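Long-range contact in acyl-CoA dehydrogenase (Thermus thermophilus, PDB 2Z1Q), which probably oxidises saturated acyl-CoA thioesters to their 2,3-dehydroacyl-CoA products, using flavin-adenine dinucleotide as its cofactor: residues L260-R264 and E398-N404. Residues are numbered along the deposited sequence; the frame is centred on the assembly and turned at random.
Sequences LNVGR and EGTNEIN. With FAD (flavin-adenine dinucleotide), chain D.
Arg-264 and Glu-398 pass each other in opposite directions, and the arginine chain illustrates how one side chain can tie a helix to a loop distant in sequence. From CB, a chi1 of -69° sets CG beside the backbone N, where it packs on Glu-398 CB at 3.7 Å; the chain then runs extended to NE, with CD passing Asn-404 OD1. NE donates to Glu-398 O at 3.2 Å in a nearly straight bond (167°) lying in the guanidinium plane. Asn-404 OD1, itself hydrogen-bonded to Ser-352 OG, sits over one face, offset toward NE, and Leu-260 CB lies more loosely over the centre of the opposite face; at the tip, NH2 also lies near Asn-404 OD1, and NH1 approaches Ile-403 CG2. The same Glu-398 carbonyl also accepts from Asn-404 ND2 at 3.3 Å, the two donors arriving from opposite faces of its plane. This fastens helix 252-288 of the C-terminal helical domain of the acyl-CoA dehydrogenase fold to the turn before helix 401-407, where Thr-400 is the N-cap and its OG1 accepts from Ile-403 N. With an alanine here instead of Arg-264, Glu-398 O would probably lose one of its two donors, and a gap would open between Asn-404 and Leu-260. The Glu-398 side chain, bent at chi2, rather than pairing with the guanidinium, lays its carboxylate against the helix backbone, OE2 lying 3.3 Å from Gly-263 CA, a spot where a CB would clash; a water joins OE1 to Gly-263 O. From the capped first turn, Ile-403 CD1 meets the adenine of FAD, 3.2 Å from N7A, while Glu-402 salt-bridges Lys-305 of the second subunit.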
loop_
_atom_site.group_PDB
_atom_site.type_symbol
_atom_site.label_atom_id
_atom_site.label_comp_id
_atom_site.label_asym_id
_atom_site.label_seq_id
_atom_site.Cartn_x
_atom_site.Cartn_y
_atom_site.Cartn_z
ATOM N N LEU B 260 -19.873 -3.024 17.079
ATOM C CA LEU B 260 -18.686 -3.411 16.330
ATOM C C LEU B 260 -18.899 -4.655 15.467
ATOM O O LEU B 260 -18.322 -4.745 14.387
ATOM C CB LEU B 260 -17.492 -3.639 17.280
ATOM C CG LEU B 260 -16.663 -2.402 17.662
ATOM C CD1 LEU B 260 -15.824 -2.693 18.906
ATOM C CD2 LEU B 260 -15.782 -2.001 16.482
ATOM N N ASN B 261 -19.722 -5.607 15.912
ATOM C CA ASN B 261 -19.936 -6.809 15.102
ATOM C C ASN B 261 -20.567 -6.484 13.757
ATOM O O ASN B 261 -20.164 -7.031 12.733
ATOM C CB ASN B 261 -20.814 -7.834 15.835
ATOM C CG ASN B 261 -20.122 -8.452 17.033
ATOM O OD1 ASN B 261 -18.899 -8.603 17.055
ATOM N ND2 ASN B 261 -20.909 -8.834 18.036
ATOM N N VAL B 262 -21.552 -5.594 13.750
ATOM C CA VAL B 262 -22.226 -5.222 12.518
ATOM C C VAL B 262 -21.319 -4.352 11.663
ATOM O O VAL B 262 -21.241 -4.520 10.437
ATOM C CB VAL B 262 -23.511 -4.464 12.825
ATOM C CG1 VAL B 262 -24.108 -3.888 11.542
ATOM C CG2 VAL B 262 -24.486 -5.392 13.525
ATOM N N GLY B 263 -20.651 -3.405 12.306
ATOM C CA GLY B 263 -19.765 -2.538 11.567
ATOM C C GLY B 263 -18.704 -3.328 10.830
ATOM O O GLY B 263 -18.345 -2.984 9.708
ATOM N N ARG B 264 -18.214 -4.402 11.436
ATOM C CA ARG B 264 -17.175 -5.174 10.781
ATOM C C ARG B 264 -17.626 -5.928 9.547
ATOM O O ARG B 264 -16.937 -5.896 8.524
ATOM C CB ARG B 264 -16.523 -6.124 11.777
ATOM C CG ARG B 264 -15.705 -5.395 12.832
ATOM C CD ARG B 264 -15.319 -6.299 13.992
ATOM N NE ARG B 264 -14.506 -5.573 14.964
ATOM C CZ ARG B 264 -14.236 -5.998 16.195
ATOM N NH1 ARG B 264 -13.481 -5.258 17.002
ATOM N NH2 ARG B 264 -14.723 -7.151 16.621
ATOM N N GLU B 398 -13.390 0.179 12.559
ATOM C CA GLU B 398 -13.947 -1.012 13.207
ATOM C C GLU B 398 -12.868 -1.797 13.932
ATOM O O GLU B 398 -12.889 -3.027 13.945
ATOM C CB GLU B 398 -14.586 -1.937 12.159
ATOM C CG GLU B 398 -15.468 -1.235 11.136
ATOM C CD GLU B 398 -16.691 -0.590 11.763
ATOM O OE1 GLU B 398 -17.196 0.394 11.183
ATOM O OE2 GLU B 398 -17.154 -1.063 12.825
ATOM N N GLY B 399 -11.928 -1.084 14.540
ATOM C CA GLY B 399 -10.824 -1.740 15.210
ATOM C C GLY B 399 -9.749 -1.925 14.154
ATOM O O GLY B 399 -10.052 -2.316 13.018
ATOM N N THR B 400 -8.500 -1.622 14.511
ATOM C CA THR B 400 -7.392 -1.764 13.582
ATOM C C THR B 400 -7.258 -3.260 13.300
ATOM O O THR B 400 -7.766 -4.085 14.067
ATOM C CB THR B 400 -6.066 -1.278 14.201
ATOM O OG1 THR B 400 -5.682 -2.165 15.258
ATOM C CG2 THR B 400 -6.210 0.119 14.761
ATOM N N ASN B 401 -6.560 -3.606 12.221
ATOM C CA ASN B 401 -6.382 -5.011 11.894
ATOM C C ASN B 401 -5.532 -5.734 12.935
ATOM O O ASN B 401 -5.622 -6.955 13.067
ATOM C CB ASN B 401 -5.803 -5.147 10.489
ATOM C CG ASN B 401 -6.848 -4.887 9.422
ATOM O OD1 ASN B 401 -8.020 -4.674 9.740
ATOM N ND2 ASN B 401 -6.443 -4.911 8.166
ATOM N N GLU B 402 -4.713 -4.979 13.673
ATOM C CA GLU B 402 -3.898 -5.559 14.743
ATOM C C GLU B 402 -4.871 -6.036 15.830
ATOM O O GLU B 402 -4.833 -7.193 16.247
ATOM C CB GLU B 402 -2.937 -4.516 15.340
ATOM C CG GLU B 402 -1.772 -4.100 14.431
ATOM C CD GLU B 402 -2.209 -3.323 13.211
ATOM O OE1 GLU B 402 -2.797 -2.232 13.371
ATOM O OE2 GLU B 402 -1.972 -3.802 12.086
ATOM N N ILE B 403 -5.757 -5.138 16.266
ATOM C CA ILE B 403 -6.757 -5.466 17.293
ATOM C C ILE B 403 -7.631 -6.653 16.870
ATOM O O ILE B 403 -7.900 -7.549 17.671
ATOM C CB ILE B 403 -7.663 -4.232 17.625
ATOM C CG1 ILE B 403 -7.229 -3.610 18.950
ATOM C CG2 ILE B 403 -9.126 -4.635 17.747
ATOM C CD1 ILE B 403 -5.839 -3.098 18.941
ATOM N N ASN B 404 -8.059 -6.669 15.616
ATOM C CA ASN B 404 -8.882 -7.769 15.126
ATOM C C ASN B 404 -8.096 -9.075 15.067
ATOM O O ASN B 404 -8.635 -10.138 15.380
ATOM C CB ASN B 404 -9.456 -7.424 13.755
ATOM C CG ASN B 404 -10.685 -6.553 13.857
ATOM O OD1 ASN B 404 -11.745 -7.016 14.285
ATOM N ND2 ASN B 404 -10.553 -5.278 13.480
HETATM P PA FAD D . -3.496 4.645 17.784
HETATM O O1A FAD D . -3.830 5.282 16.535
HETATM O O2A FAD D . -3.889 5.229 19.218
HETATM O O5B FAD D . -3.223 3.104 17.725
HETATM C C5B FAD D . -1.916 2.867 17.203
HETATM C C4B FAD D . -1.839 1.369 17.392
HETATM O O4B FAD D . -2.925 0.564 17.622
HETATM C C3B FAD D . -0.711 0.512 16.658
HETATM O O3B FAD D . 0.547 0.646 17.332
HETATM C C2B FAD D . -1.474 -0.858 16.877
HETATM O O2B FAD D . -0.656 -2.032 16.928
HETATM C C1B FAD D . -2.031 -0.335 18.170
HETATM N N9A FAD D . -2.558 -1.163 19.214
HETATM C C8A FAD D . -3.569 -0.728 20.021
HETATM N N7A FAD D . -3.846 -1.614 20.906
HETATM C C5A FAD D . -3.051 -2.689 20.721
HETATM C C6A FAD D . -2.898 -3.946 21.379
HETATM N N6A FAD D . -3.702 -4.252 22.457
HETATM N N1A FAD D . -1.956 -4.806 20.902
HETATM C C2A FAD D . -1.169 -4.497 19.876
HETATM N N3A FAD D . -1.289 -3.336 19.264
HETATM C C4A FAD D . -2.184 -2.403 19.625
HETATM N N1 FAD D . -14.685 7.349 16.237
HETATM C C2 FAD D . -15.951 7.334 16.709
HETATM O O2 FAD D . -16.124 7.098 17.894
HETATM N N3 FAD D . -17.032 7.589 15.930
HETATM C C4 FAD D . -16.919 7.885 14.590
HETATM O O4 FAD D . -17.884 8.116 13.904
HETATM C C4X FAD D . -15.554 7.937 14.010
HETATM N N5 FAD D . -15.324 8.251 12.724
HETATM C C5X FAD D . -14.061 8.334 12.232
HETATM C C6 FAD D . -13.818 8.734 10.869
HETATM C C7 FAD D . -12.498 8.856 10.401
HETATM C C7M FAD D . -12.253 9.303 8.972
HETATM C C8 FAD D . -11.393 8.565 11.263
HETATM C C8M FAD D . -9.959 8.693 10.800
HETATM C C9 FAD D . -11.616 8.171 12.564
HETATM C C9A FAD D . -12.942 8.052 13.081
HETATM N N10 FAD D . -13.142 7.688 14.431
HETATM C C10 FAD D . -14.421 7.634 14.946
HETATM C "C1'" FAD D . -11.954 7.437 15.206
HETATM C "C2'" FAD D . -11.604 5.955 15.406
HETATM O "O2'" FAD D . -12.595 5.295 16.179
HETATM C "C3'" FAD D . -10.284 6.060 16.099
HETATM O "O3'" FAD D . -9.369 6.724 15.181
HETATM C "C4'" FAD D . -9.641 4.752 16.468
HETATM O "O4'" FAD D . -10.408 3.979 17.395
HETATM C "C5'" FAD D . -8.344 5.228 17.016
HETATM O "O5'" FAD D . -7.500 4.258 17.384
HETATM P P FAD D . -6.189 5.157 17.594
HETATM O O1P FAD D . -5.990 5.944 16.348
HETATM O O2P FAD D . -6.379 6.178 18.847
HETATM O O3P FAD D . -5.012 4.045 17.809
HETATM O O HOH W 1 -18.603 -0.510 8.710
#